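Putative Nitroreductase (Anabaena variabilis ATCC 29413, PDB 3EO7) binds flavin mononucleotide and is probably an oxidoreductase of the nitroreductase family, its one chain carrying two nitroreductase-like regions. Local coordinates at residues A[39-43]-A[109-113]; A[76-80]-A[328-332]; A[344-350]-A[388-392]; A[380-384]-A[396-400]. All coordinates share one frame; numbering follows the deposited sequence. Where two conformers were deposited one is given.

Interaction 1: A[39-43]-A[109-113]; sequences PFKEY and AEVYV. With ACT (acetate ion), chain J.
The loop 39-43 passes over the strand 109-113 without pairing with it: the nearest backbones, at Phe40 and Glu110, keep their CA atoms 8.0 Å apart, and long side chains and two waters bridge the interval. Lys41 and Tyr112 cross at about a right angle, and Lys41 NZ gives a hydrogen bond of 2.8 Å to Tyr112 OH, arriving at the ring's edge. A lysine suits the spot because its chain, bent at CG-CD (chi3 64°), lays CD against the same hydroxyl while the ammonium goes on to a salt bridge with Glu229, which Tyr112 OH also meets. Strand 109-115 is an inner strand of the antiparallel sheet in the N-terminal nitroreductase-family region, so this loop lies across the side of the sheet that bears Glu110 and Tyr112. Glu110 sets its carboxylate against the methylenes of Lys41, Glu110 CD 3.8 Å from Lys41 CG, and its charge is answered by Arg172. One water accepts from Lys41 N (3.0 Å) and lies 2.7 Å from Glu110 OE1. Farther along, Tyr43 OH comes within 3.6 Å of Tyr112 CE2 near the ring plane, while the Tyr43 ring stacks with Tyr138.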
loop_
_atom_site.group_PDB
_atom_site.type_symbol
_atom_site.label_atom_id
_atom_site.label_comp_id
_atom_site.label_asym_id
_atom_site.label_seq_id
_atom_site.Cartn_x
_atom_site.Cartn_y
_atom_site.Cartn_z
ATOM N N PRO A 39 -1.531 -16.631 -9.304
ATOM C CA PRO A 39 -2.055 -15.467 -8.578
ATOM C C PRO A 39 -3.306 -14.842 -9.207
ATOM O O PRO A 39 -3.406 -13.625 -9.355
ATOM C CB PRO A 39 -0.837 -14.533 -8.588
ATOM C CG PRO A 39 -0.230 -14.783 -9.911
ATOM C CD PRO A 39 -0.457 -16.246 -10.234
ATOM N N PHE A 40 -4.253 -15.686 -9.586
ATOM C CA PHE A 40 -5.516 -15.227 -10.140
ATOM C C PHE A 40 -6.585 -16.178 -9.609
ATOM O O PHE A 40 -6.299 -17.358 -9.400
ATOM C CB PHE A 40 -5.520 -15.329 -11.679
ATOM C CG PHE A 40 -4.303 -14.742 -12.353
ATOM C CD1 PHE A 40 -4.159 -13.358 -12.503
ATOM C CD2 PHE A 40 -3.301 -15.569 -12.830
ATOM C CE1 PHE A 40 -3.041 -12.817 -13.157
ATOM C CE2 PHE A 40 -2.186 -15.037 -13.457
ATOM C CZ PHE A 40 -2.057 -13.656 -13.597
ATOM N N LYS A 41 -7.822 -15.703 -9.466
ATOM C CA LYS A 41 -8.934 -16.564 -9.071
ATOM C C LYS A 41 -9.743 -17.024 -10.284
ATOM O O LYS A 41 -9.969 -16.254 -11.228
ATOM C CB LYS A 41 -9.882 -15.885 -8.083
ATOM C CG LYS A 41 -9.245 -15.549 -6.739
ATOM C CD LYS A 41 -10.232 -15.093 -5.682
ATOM C CE LYS A 41 -11.256 -16.140 -5.260
ATOM N NZ LYS A 41 -11.997 -15.752 -4.016
ATOM N N GLU A 42 -10.203 -18.275 -10.236
ATOM C CA GLU A 42 -11.048 -18.850 -11.290
ATOM C C GLU A 42 -12.483 -18.928 -10.822
ATOM O O GLU A 42 -12.751 -19.256 -9.661
ATOM C CB GLU A 42 -10.610 -20.278 -11.615
ATOM C CG GLU A 42 -9.159 -20.411 -11.948
ATOM C CD GLU A 42 -8.798 -19.785 -13.274
ATOM O OE1 GLU A 42 -9.702 -19.256 -13.966
ATOM O OE2 GLU A 42 -7.594 -19.832 -13.614
ATOM N N TYR A 43 -13.406 -18.591 -11.705
ATOM C CA TYR A 43 -14.840 -18.715 -11.419
ATOM C C TYR A 43 -15.477 -19.606 -12.482
ATOM O O TYR A 43 -15.239 -19.450 -13.678
ATOM C CB TYR A 43 -15.507 -17.369 -11.352
ATOM C CG TYR A 43 -15.084 -16.601 -10.155
ATOM C CD1 TYR A 43 -13.913 -15.854 -10.171
ATOM C CD2 TYR A 43 -15.823 -16.639 -8.973
ATOM C CE1 TYR A 43 -13.512 -15.167 -9.081
ATOM C CE2 TYR A 43 -15.413 -15.940 -7.873
ATOM C CZ TYR A 43 -14.233 -15.223 -7.934
ATOM O OH TYR A 43 -13.839 -14.527 -6.844
ATOM N N ALA A 109 -2.945 -9.567 -3.221
ATOM C CA ALA A 109 -4.202 -8.813 -3.259
ATOM C C ALA A 109 -5.154 -9.251 -4.363
ATOM O O ALA A 109 -4.722 -9.614 -5.469
ATOM C CB ALA A 109 -3.927 -7.284 -3.364
ATOM N N GLU A 110 -6.448 -9.261 -4.022
ATOM C CA GLU A 110 -7.527 -9.507 -4.971
ATOM C C GLU A 110 -8.474 -8.324 -4.854
ATOM O O GLU A 110 -8.743 -7.842 -3.744
ATOM C CB GLU A 110 -8.329 -10.807 -4.671
ATOM C CG GLU A 110 -7.685 -12.010 -5.239
ATOM C CD GLU A 110 -7.741 -12.045 -6.746
ATOM O OE1 GLU A 110 -8.820 -11.792 -7.369
ATOM O OE2 GLU A 110 -6.704 -12.401 -7.329
ATOM N N VAL A 111 -8.959 -7.878 -6.010
ATOM C CA VAL A 111 -9.869 -6.759 -6.101
ATOM C C VAL A 111 -11.262 -7.239 -6.438
ATOM O O VAL A 111 -11.472 -7.935 -7.443
ATOM C CB VAL A 111 -9.379 -5.737 -7.149
ATOM C CG1 VAL A 111 -10.454 -4.634 -7.408
ATOM C CG2 VAL A 111 -8.011 -5.117 -6.705
ATOM N N TYR A 112 -12.213 -6.817 -5.607
ATOM C CA TYR A 112 -13.616 -7.072 -5.842
ATOM C C TYR A 112 -14.362 -5.759 -6.005
ATOM O O TYR A 112 -13.966 -4.757 -5.445
ATOM C CB TYR A 112 -14.229 -7.807 -4.659
ATOM C CG TYR A 112 -13.650 -9.172 -4.453
ATOM C CD1 TYR A 112 -12.482 -9.344 -3.733
ATOM C CD2 TYR A 112 -14.270 -10.282 -4.992
ATOM C CE1 TYR A 112 -11.910 -10.602 -3.572
ATOM C CE2 TYR A 112 -13.722 -11.553 -4.846
ATOM C CZ TYR A 112 -12.562 -11.713 -4.119
ATOM O OH TYR A 112 -12.044 -12.974 -3.973
ATOM N N VAL A 113 -15.447 -5.797 -6.770
ATOM C CA VAL A 113 -16.362 -4.672 -6.848
ATOM C C VAL A 113 -17.713 -5.153 -6.327
ATOM O O VAL A 113 -18.230 -6.222 -6.741
ATOM C CB VAL A 113 -16.534 -4.125 -8.279
ATOM C CG1 VAL A 113 -17.632 -3.067 -8.332
ATOM C CG2 VAL A 113 -15.213 -3.544 -8.820
HETATM C C ACT J . -12.776 -17.452 -14.977
HETATM O O ACT J . -12.212 -16.573 -14.275
HETATM O OXT ACT J . -12.222 -18.572 -15.000
HETATM C CH3 ACT J . -14.044 -17.217 -15.742
HETATM O O HOH W 1 -5.483 -11.257 -9.152
HETATM O O HOH W 2 -8.872 -12.871 -9.789
#

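Interaction 2: A[76-80]-A[328-332]; sequences RLLFR and EITMH
Glu328 draws the two helical segments together through charge, its OE1 serving as the common acceptor for Arg76 and Arg80. Arg80 grips this oxygen side-on: NE lies 2.9 Å from OE1 in a nearly straight bond on the anti lone pair, while NH2, at 3.2 Å, meets it from above the carboxylate plane. Arg76 NH1 takes the syn lone pair of OE1 at 3.1 Å, its guanidinium turned 87° from the carboxylate. Three N-H groups on one oxygen should hold the glutamate firmly and probably favour its charged form. Arginine suits both helix positions, since its long chain spans segment axes 11.2 Å apart; that of Arg80 bends at chi2 (-85°) to bring NE round to the acid. A leucine in place of Arg80 would probably leave Glu328 OE1 with Arg76 as its one arginine of this pair and the carboxylate freer to turn. Water adds a polar link, accepting from Arg80 NH1 at 2.9 Å, with a weak bond to His332 ND1. Van der Waals contacts complete the joint: the selenomethionine Met331 lays CE 3.5 Å from Arg80 O, and Phe79 CE2 approaches His332 ND1 at 3.9 Å. The segments 76-80 and 328-332 run at 45° to each other, with helix 181-202 touching Arg80, Glu328 and Met331, and helix 452-473 packing on Thr330 and Met331.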
loop_
_atom_site.group_PDB
_atom_site.type_symbol
_atom_site.label_atom_id
_atom_site.label_comp_id
_atom_site.label_asym_id
_atom_site.label_seq_id
_atom_site.Cartn_x
_atom_site.Cartn_y
_atom_site.Cartn_z
ATOM N N ARG A 76 -11.027 2.108 -16.735
ATOM C CA ARG A 76 -9.767 2.812 -16.502
ATOM C C ARG A 76 -9.336 2.814 -15.042
ATOM O O ARG A 76 -8.140 2.632 -14.738
ATOM C CB ARG A 76 -9.869 4.240 -17.057
ATOM C CG ARG A 76 -8.596 5.086 -16.999
ATOM C CD ARG A 76 -8.855 6.514 -17.526
ATOM N NE ARG A 76 -9.516 6.484 -18.828
ATOM C CZ ARG A 76 -8.894 6.436 -20.006
ATOM N NH1 ARG A 76 -7.558 6.423 -20.076
ATOM N NH2 ARG A 76 -9.624 6.404 -21.131
ATOM N N LEU A 77 -10.293 3.012 -14.124
ATOM C CA LEU A 77 -10.002 2.994 -12.708
ATOM C C LEU A 77 -9.379 1.649 -12.321
ATOM O O LEU A 77 -8.321 1.593 -11.687
ATOM C CB LEU A 77 -11.275 3.284 -11.884
ATOM C CG LEU A 77 -11.085 3.480 -10.371
ATOM C CD1 LEU A 77 -12.264 4.309 -9.795
ATOM C CD2 LEU A 77 -10.939 2.131 -9.670
ATOM N N LEU A 78 -9.974 0.567 -12.804
ATOM C CA LEU A 78 -9.490 -0.763 -12.438
ATOM C C LEU A 78 -8.160 -1.068 -13.103
ATOM O O LEU A 78 -7.233 -1.595 -12.464
ATOM C CB LEU A 78 -10.530 -1.814 -12.732
ATOM C CG LEU A 78 -11.782 -1.850 -11.826
ATOM C CD1 LEU A 78 -12.892 -2.723 -12.446
ATOM C CD2 LEU A 78 -11.360 -2.342 -10.440
ATOM N N PHE A 79 -8.045 -0.707 -14.373
ATOM C CA PHE A 79 -6.817 -1.013 -15.121
ATOM C C PHE A 79 -5.587 -0.288 -14.584
ATOM O O PHE A 79 -4.490 -0.858 -14.488
ATOM C CB PHE A 79 -6.996 -0.733 -16.603
ATOM C CG PHE A 79 -5.849 -1.231 -17.409
ATOM C CD1 PHE A 79 -5.655 -2.615 -17.554
ATOM C CD2 PHE A 79 -4.916 -0.355 -17.934
ATOM C CE1 PHE A 79 -4.571 -3.104 -18.244
ATOM C CE2 PHE A 79 -3.821 -0.842 -18.643
ATOM C CZ PHE A 79 -3.648 -2.217 -18.785
ATOM N N ARG A 80 -5.754 0.984 -14.241
ATOM C CA ARG A 80 -4.646 1.770 -13.740
ATOM C C ARG A 80 -4.333 1.332 -12.309
ATOM O O ARG A 80 -3.231 1.548 -11.838
ATOM C CB ARG A 80 -4.970 3.262 -13.777
ATOM C CG ARG A 80 -5.164 3.882 -15.183
ATOM C CD ARG A 80 -3.859 4.293 -15.811
ATOM N NE ARG A 80 -4.045 4.755 -17.195
ATOM C CZ ARG A 80 -3.679 4.094 -18.303
ATOM N NH1 ARG A 80 -3.067 2.909 -18.267
ATOM N NH2 ARG A 80 -3.910 4.652 -19.492
ATOM N N GLU A 328 -1.021 9.141 -15.876
ATOM C CA GLU A 328 -1.465 7.899 -16.537
ATOM C C GLU A 328 -0.336 7.115 -17.180
ATOM O O GLU A 328 -0.208 5.902 -16.973
ATOM C CB GLU A 328 -2.527 8.181 -17.586
ATOM C CG GLU A 328 -3.788 8.693 -16.994
ATOM C CD GLU A 328 -5.021 8.362 -17.839
ATOM O OE1 GLU A 328 -5.360 7.150 -18.074
ATOM O OE2 GLU A 328 -5.671 9.345 -18.234
ATOM N N ILE A 329 0.496 7.808 -17.934
ATOM C CA ILE A 329 1.611 7.169 -18.614
ATOM C C ILE A 329 2.582 6.557 -17.588
ATOM O O ILE A 329 3.020 5.409 -17.731
ATOM C CB ILE A 329 2.356 8.172 -19.507
ATOM C CG1 ILE A 329 1.465 8.586 -20.694
ATOM C CG2 ILE A 329 3.667 7.573 -20.002
ATOM C CD1 ILE A 329 2.029 9.789 -21.486
ATOM N N THR A 330 2.879 7.317 -16.548
ATOM C CA THR A 330 3.756 6.867 -15.485
ATOM C C THR A 330 3.196 5.633 -14.755
ATOM O O THR A 330 3.930 4.666 -14.534
ATOM C CB THR A 330 4.082 8.023 -14.526
ATOM O OG1 THR A 330 4.971 8.944 -15.203
ATOM C CG2 THR A 330 4.714 7.507 -13.267
HETATM N N MSE A 331 1.901 5.636 -14.460
HETATM C CA MSE A 331 1.283 4.501 -13.804
HETATM C C MSE A 331 1.375 3.277 -14.690
HETATM O O MSE A 331 1.629 2.169 -14.222
HETATM C CB MSE A 331 -0.162 4.799 -13.442
HETATM C CG MSE A 331 -0.264 5.828 -12.337
HETATM SE SE MSE A 331 -2.091 6.182 -11.797
HETATM C CE MSE A 331 -2.362 4.648 -10.593
ATOM N N HIS A 332 1.223 3.476 -15.994
ATOM C CA HIS A 332 1.290 2.343 -16.892
ATOM C C HIS A 332 2.704 1.769 -17.050
ATOM O O HIS A 332 2.864 0.552 -17.106
ATOM C CB HIS A 332 0.689 2.697 -18.265
ATOM C CG HIS A 332 0.680 1.542 -19.213
ATOM N ND1 HIS A 332 -0.200 0.486 -19.088
ATOM C CD2 HIS A 332 1.449 1.269 -20.294
ATOM C CE1 HIS A 332 0.036 -0.393 -20.047
ATOM N NE2 HIS A 332 1.034 0.056 -20.787
HETATM O O HOH W 3 -2.222 0.803 -16.464
#

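Interaction 3: A[344-350]-A[388-392]; sequences ELTFDEL and GVQGL
This contact belongs to a beta-alpha-beta unit in which the short strand 345-346 leads into helix 347-358 and lies parallel to the end of strand 381-390. Leu345 bonds to both sides of Val389: its N donates to Gly388 O (2.9 Å) in the carbonyl plane, and its O receives Gln390 N (2.8 Å). Apolar residues suit the buried side. Val389, with CG1 anti to its backbone N (chi1 174°), places that methyl 3.6 Å from Phe347 CA at the first turn of the helix. Leu392 follows through a type II turn and turns CD2 to the Phe347 ring and to Leu350 CD2, the last pair 3.9 Å apart and crossing at about a right angle. On the other side, in one conformer of Gln390, the side chains of Thr346 and Gln390 lie side by side, Gln390 NE2 3.7 Å from Thr346 CG2, and a water accepts from that NE2 and from Phe347 N. Thr346 is the N-cap: OG1 accepts from Glu349 N at 3.0 Å, and Glu349 OE1 in turn accepts from Thr346 N, completing a capping box. Since Glu349 also pairs with Arg509, its carboxylate joins the start of the helix to the C-terminal end of the chain. The chemistry is split: apolar groups pack on the side of Val389 and Leu350, whereas polar side chains and water serve the first turn's N-H groups on the side of Thr346 and Gln390.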
loop_
_atom_site.group_PDB
_atom_site.type_symbol
_atom_site.label_atom_id
_atom_site.label_comp_id
_atom_site.label_asym_id
_atom_site.label_seq_id
_atom_site.Cartn_x
_atom_site.Cartn_y
_atom_site.Cartn_z
ATOM N N GLU A 344 24.007 10.460 -8.451
ATOM C CA GLU A 344 23.260 11.243 -7.486
ATOM C C GLU A 344 21.906 11.759 -7.963
ATOM O O GLU A 344 21.645 11.843 -9.158
ATOM C CB GLU A 344 24.091 12.447 -7.071
ATOM C CG GLU A 344 25.390 12.042 -6.397
ATOM C CD GLU A 344 26.115 13.197 -5.716
ATOM O OE1 GLU A 344 26.044 14.337 -6.211
ATOM O OE2 GLU A 344 26.750 12.935 -4.677
ATOM N N LEU A 345 21.017 11.990 -6.989
ATOM C CA LEU A 345 19.804 12.756 -7.224
ATOM C C LEU A 345 20.166 14.210 -6.946
ATOM O O LEU A 345 21.117 14.486 -6.203
ATOM C CB LEU A 345 18.666 12.373 -6.269
ATOM C CG LEU A 345 17.603 11.407 -6.774
ATOM C CD1 LEU A 345 18.180 10.215 -7.481
ATOM C CD2 LEU A 345 16.664 11.051 -5.605
ATOM N N THR A 346 19.416 15.134 -7.527
ATOM C CA THR A 346 19.543 16.520 -7.137
ATOM C C THR A 346 18.659 16.727 -5.907
ATOM O O THR A 346 17.720 15.979 -5.652
ATOM C CB THR A 346 19.105 17.502 -8.224
ATOM O OG1 THR A 346 17.700 17.377 -8.469
ATOM C CG2 THR A 346 19.908 17.301 -9.517
ATOM N N PHE A 347 18.935 17.767 -5.132
ATOM C CA PHE A 347 18.095 18.018 -3.968
ATOM C C PHE A 347 16.674 18.370 -4.440
ATOM O O PHE A 347 15.696 17.928 -3.827
ATOM C CB PHE A 347 18.708 19.092 -3.081
ATOM C CG PHE A 347 17.973 19.338 -1.802
ATOM C CD1 PHE A 347 17.459 18.303 -1.038
ATOM C CD2 PHE A 347 17.819 20.633 -1.334
ATOM C CE1 PHE A 347 16.796 18.553 0.141
ATOM C CE2 PHE A 347 17.155 20.875 -0.132
ATOM C CZ PHE A 347 16.661 19.826 0.598
ATOM N N ASP A 348 16.563 19.113 -5.537
ATOM C CA ASP A 348 15.227 19.389 -6.101
ATOM C C ASP A 348 14.439 18.109 -6.431
ATOM O O ASP A 348 13.215 18.057 -6.247
ATOM C CB ASP A 348 15.308 20.280 -7.339
ATOM C CG ASP A 348 15.500 21.757 -6.995
ATOM O OD1 ASP A 348 15.392 22.153 -5.810
ATOM O OD2 ASP A 348 15.756 22.524 -7.947
ATOM N N GLU A 349 15.128 17.085 -6.938
ATOM C CA GLU A 349 14.470 15.817 -7.235
ATOM C C GLU A 349 13.941 15.191 -5.948
ATOM O O GLU A 349 12.809 14.729 -5.882
ATOM C CB GLU A 349 15.421 14.862 -7.962
ATOM C CG GLU A 349 15.552 15.170 -9.455
ATOM C CD GLU A 349 16.699 14.450 -10.165
ATOM O OE1 GLU A 349 17.663 14.021 -9.481
ATOM O OE2 GLU A 349 16.648 14.387 -11.436
ATOM N N LEU A 350 14.782 15.131 -4.915
ATOM C CA LEU A 350 14.355 14.567 -3.639
ATOM C C LEU A 350 13.175 15.363 -3.094
ATOM O O LEU A 350 12.208 14.782 -2.651
ATOM C CB LEU A 350 15.501 14.563 -2.611
ATOM C CG LEU A 350 15.130 13.995 -1.232
ATOM C CD1 LEU A 350 14.678 12.523 -1.350
ATOM C CD2 LEU A 350 16.313 14.175 -0.272
ATOM N N GLY A 388 23.767 10.070 -1.767
ATOM C CA GLY A 388 24.114 10.778 -2.992
ATOM C C GLY A 388 23.070 11.745 -3.473
ATOM O O GLY A 388 22.434 11.513 -4.483
ATOM N N VAL A 389 22.871 12.836 -2.744
ATOM C CA VAL A 389 21.933 13.870 -3.132
ATOM C C VAL A 389 22.748 15.133 -3.204
ATOM O O VAL A 389 23.302 15.597 -2.193
ATOM C CB VAL A 389 20.728 13.993 -2.182
ATOM C CG1 VAL A 389 19.854 15.211 -2.593
ATOM C CG2 VAL A 389 19.931 12.696 -2.171
ATOM N N GLN A 390 22.911 15.688 -4.403
ATOM C CA GLN A 390 23.760 16.870 -4.487
ATOM C C GLN A 390 23.138 17.991 -3.678
ATOM O O GLN A 390 21.927 18.179 -3.646
ATOM C CB GLN A 390 24.091 17.316 -5.908
ATOM C CG GLN A 390 22.948 17.791 -6.716
ATOM C CD GLN A 390 23.385 18.803 -7.769
ATOM O OE1 GLN A 390 24.548 18.832 -8.186
ATOM N NE2 GLN A 390 22.451 19.635 -8.193
ATOM N N GLY A 391 24.004 18.689 -2.967
ATOM C CA GLY A 391 23.609 19.766 -2.093
ATOM C C GLY A 391 23.164 19.347 -0.718
ATOM O O GLY A 391 22.772 20.205 0.091
ATOM N N LEU A 392 23.202 18.048 -0.427
ATOM C CA LEU A 392 22.838 17.567 0.882
ATOM C C LEU A 392 23.987 16.700 1.407
ATOM O O LEU A 392 24.477 15.804 0.702
ATOM C CB LEU A 392 21.536 16.750 0.784
ATOM C CG LEU A 392 20.618 16.550 1.957
ATOM C CD1 LEU A 392 20.253 17.908 2.571
ATOM C CD2 LEU A 392 19.372 15.790 1.492
HETATM O O HOH W 4 20.831 19.923 -6.147
#

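Interaction 4: A[380-384]-A[396-400]; sequences IETFI and CYYYA
Phe383 and Tyr398 face each other in the beta hairpin of strands 381-390 and 395-400, at a non-hydrogen-bonded antiparallel site with CA atoms 4.5 Å apart. Here the packing is close. Tyr398 sets CD1 over one face of the Phe383 ring, toward its rim and 3.6 Å from CE2, with the ring planes 50° apart. The neighbouring pair is hydrogen-bonded: Ile384 N reaches Tyr397 O in a straight bond of 2.7 Å, and Tyr397 N answers to Ile384 O. Beta-branched and aromatic residues suit these buried strands, as wide side chains cover both sides of the sheet. On the side bearing Thr382 and Tyr399 the fit is looser, the methyl Thr382 CG2 meeting Tyr399 CB at 4.0 Å, and the Tyr399 ring leads away toward Tyr358 and Gln359. Tyr398, its CG opposite the backbone N (chi1 172°), carries its hydroxyl along the hairpin to Glu381, donating to OE1 at 2.7 Å. A phenylalanine in its place would probably leave Glu381 OE1 without this donor and Tyr303 N without its hydroxyl partner. One water lies between Glu381, Thr382 and Tyr399, accepting from Thr382 N and donating to Tyr399 O (2.7 Å) and Glu381 OE1 (2.8 Å).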
loop_
_atom_site.group_PDB
_atom_site.type_symbol
_atom_site.label_atom_id
_atom_site.label_comp_id
_atom_site.label_asym_id
_atom_site.label_seq_id
_atom_site.Cartn_x
_atom_site.Cartn_y
_atom_site.Cartn_z
ATOM N N ILE A 380 3.051 6.991 11.658
ATOM C CA ILE A 380 4.209 6.665 10.839
ATOM C C ILE A 380 5.194 7.835 10.801
ATOM O O ILE A 380 4.803 8.995 10.621
ATOM C CB ILE A 380 3.758 6.304 9.419
ATOM C CG1 ILE A 380 3.036 4.933 9.449
ATOM C CG2 ILE A 380 4.952 6.263 8.427
ATOM C CD1 ILE A 380 2.294 4.705 8.283
ATOM N N GLU A 381 6.456 7.525 11.039
ATOM C CA GLU A 381 7.519 8.500 10.941
ATOM C C GLU A 381 8.388 8.153 9.732
ATOM O O GLU A 381 8.442 7.001 9.273
ATOM C CB GLU A 381 8.321 8.516 12.225
ATOM C CG GLU A 381 7.529 8.946 13.463
ATOM C CD GLU A 381 6.931 10.314 13.343
ATOM O OE1 GLU A 381 7.580 11.220 12.760
ATOM O OE2 GLU A 381 5.802 10.513 13.845
ATOM N N THR A 382 9.099 9.171 9.235
ATOM C CA THR A 382 9.915 9.023 8.056
ATOM C C THR A 382 11.343 9.475 8.353
ATOM O O THR A 382 11.550 10.577 8.868
ATOM C CB THR A 382 9.336 9.831 6.874
ATOM O OG1 THR A 382 7.985 9.400 6.605
ATOM C CG2 THR A 382 10.275 9.709 5.625
ATOM N N PHE A 383 12.305 8.596 8.080
ATOM C CA PHE A 383 13.752 8.898 8.196
ATOM C C PHE A 383 14.377 8.616 6.859
ATOM O O PHE A 383 13.978 7.665 6.171
ATOM C CB PHE A 383 14.443 8.074 9.287
ATOM C CG PHE A 383 13.926 8.383 10.667
ATOM C CD1 PHE A 383 12.727 7.822 11.123
ATOM C CD2 PHE A 383 14.604 9.288 11.488
ATOM C CE1 PHE A 383 12.230 8.140 12.402
ATOM C CE2 PHE A 383 14.102 9.596 12.767
ATOM C CZ PHE A 383 12.906 9.017 13.196
ATOM N N ILE A 384 15.334 9.451 6.468
ATOM C CA ILE A 384 15.963 9.289 5.181
ATOM C C ILE A 384 17.464 9.164 5.309
ATOM O O ILE A 384 18.127 10.048 5.867
ATOM C CB ILE A 384 15.630 10.481 4.224
ATOM C CG1 ILE A 384 14.113 10.765 4.254
ATOM C CG2 ILE A 384 16.130 10.199 2.822
ATOM C CD1 ILE A 384 13.621 11.791 3.208
ATOM N N CYS A 396 21.931 10.764 7.911
ATOM C CA CYS A 396 20.574 10.370 8.194
ATOM C C CYS A 396 19.818 11.589 8.655
ATOM O O CYS A 396 20.308 12.372 9.477
ATOM C CB CYS A 396 20.505 9.293 9.253
ATOM S SG CYS A 396 18.771 8.715 9.460
ATOM N N TYR A 397 18.603 11.728 8.126
ATOM C CA TYR A 397 17.737 12.864 8.406
ATOM C C TYR A 397 16.363 12.402 8.815
ATOM O O TYR A 397 15.802 11.482 8.235
ATOM C CB TYR A 397 17.577 13.735 7.146
ATOM C CG TYR A 397 18.861 14.341 6.651
ATOM C CD1 TYR A 397 19.747 13.590 5.889
ATOM C CD2 TYR A 397 19.198 15.657 6.955
ATOM C CE1 TYR A 397 20.915 14.124 5.444
ATOM C CE2 TYR A 397 20.392 16.224 6.493
ATOM C CZ TYR A 397 21.252 15.439 5.745
ATOM O OH TYR A 397 22.430 15.976 5.289
ATOM N N TYR A 398 15.817 13.028 9.836
ATOM C CA TYR A 398 14.397 12.875 10.129
ATOM C C TYR A 398 13.652 13.781 9.155
ATOM O O TYR A 398 14.061 14.919 8.917
ATOM C CB TYR A 398 14.105 13.359 11.538
ATOM C CG TYR A 398 12.646 13.418 11.896
ATOM C CD1 TYR A 398 11.869 12.270 11.947
ATOM C CD2 TYR A 398 12.070 14.630 12.267
ATOM C CE1 TYR A 398 10.520 12.317 12.324
ATOM C CE2 TYR A 398 10.737 14.689 12.684
ATOM C CZ TYR A 398 9.980 13.531 12.714
ATOM O OH TYR A 398 8.682 13.601 13.143
ATOM N N TYR A 399 12.578 13.287 8.545
ATOM C CA TYR A 399 11.774 14.129 7.698
ATOM C C TYR A 399 10.507 14.513 8.489
ATOM O O TYR A 399 9.776 13.640 8.979
ATOM C CB TYR A 399 11.404 13.443 6.386
ATOM C CG TYR A 399 10.402 14.249 5.554
ATOM C CD1 TYR A 399 10.697 15.551 5.128
ATOM C CD2 TYR A 399 9.171 13.698 5.177
ATOM C CE1 TYR A 399 9.776 16.295 4.365
ATOM C CE2 TYR A 399 8.268 14.423 4.432
ATOM C CZ TYR A 399 8.558 15.728 4.032
ATOM O OH TYR A 399 7.653 16.446 3.274
ATOM N N ALA A 400 10.326 15.823 8.658
ATOM C CA ALA A 400 9.214 16.448 9.379
ATOM C C ALA A 400 8.235 16.984 8.315
ATOM O O ALA A 400 8.415 18.066 7.779
ATOM C CB ALA A 400 9.747 17.620 10.261
HETATM O O HOH W 5 8.043 11.808 10.014
#

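Interactions 3 and 4 share strand 381-390 and one mixed sheet; they meet where Leu392 CG packs 3.8 Å from Tyr397 OH. Interaction 4 is wholly buried and pairs aromatic rings with regular strand bonds, whereas interaction 3, near the strand's far end, is partly exposed and mixes a short parallel pairing with helix capping. Interactions 1 and 2 rely more on charged side chains and water. Interaction 2 is a surface contact joining helices from distant parts of the sequence; interaction 1 lays a loop over the N-terminal sheet. These two touch through Val111 and Leu78, while interactions 1 and 3 lie on opposite sides of the chain's centre, their own centres about 41 Å apart.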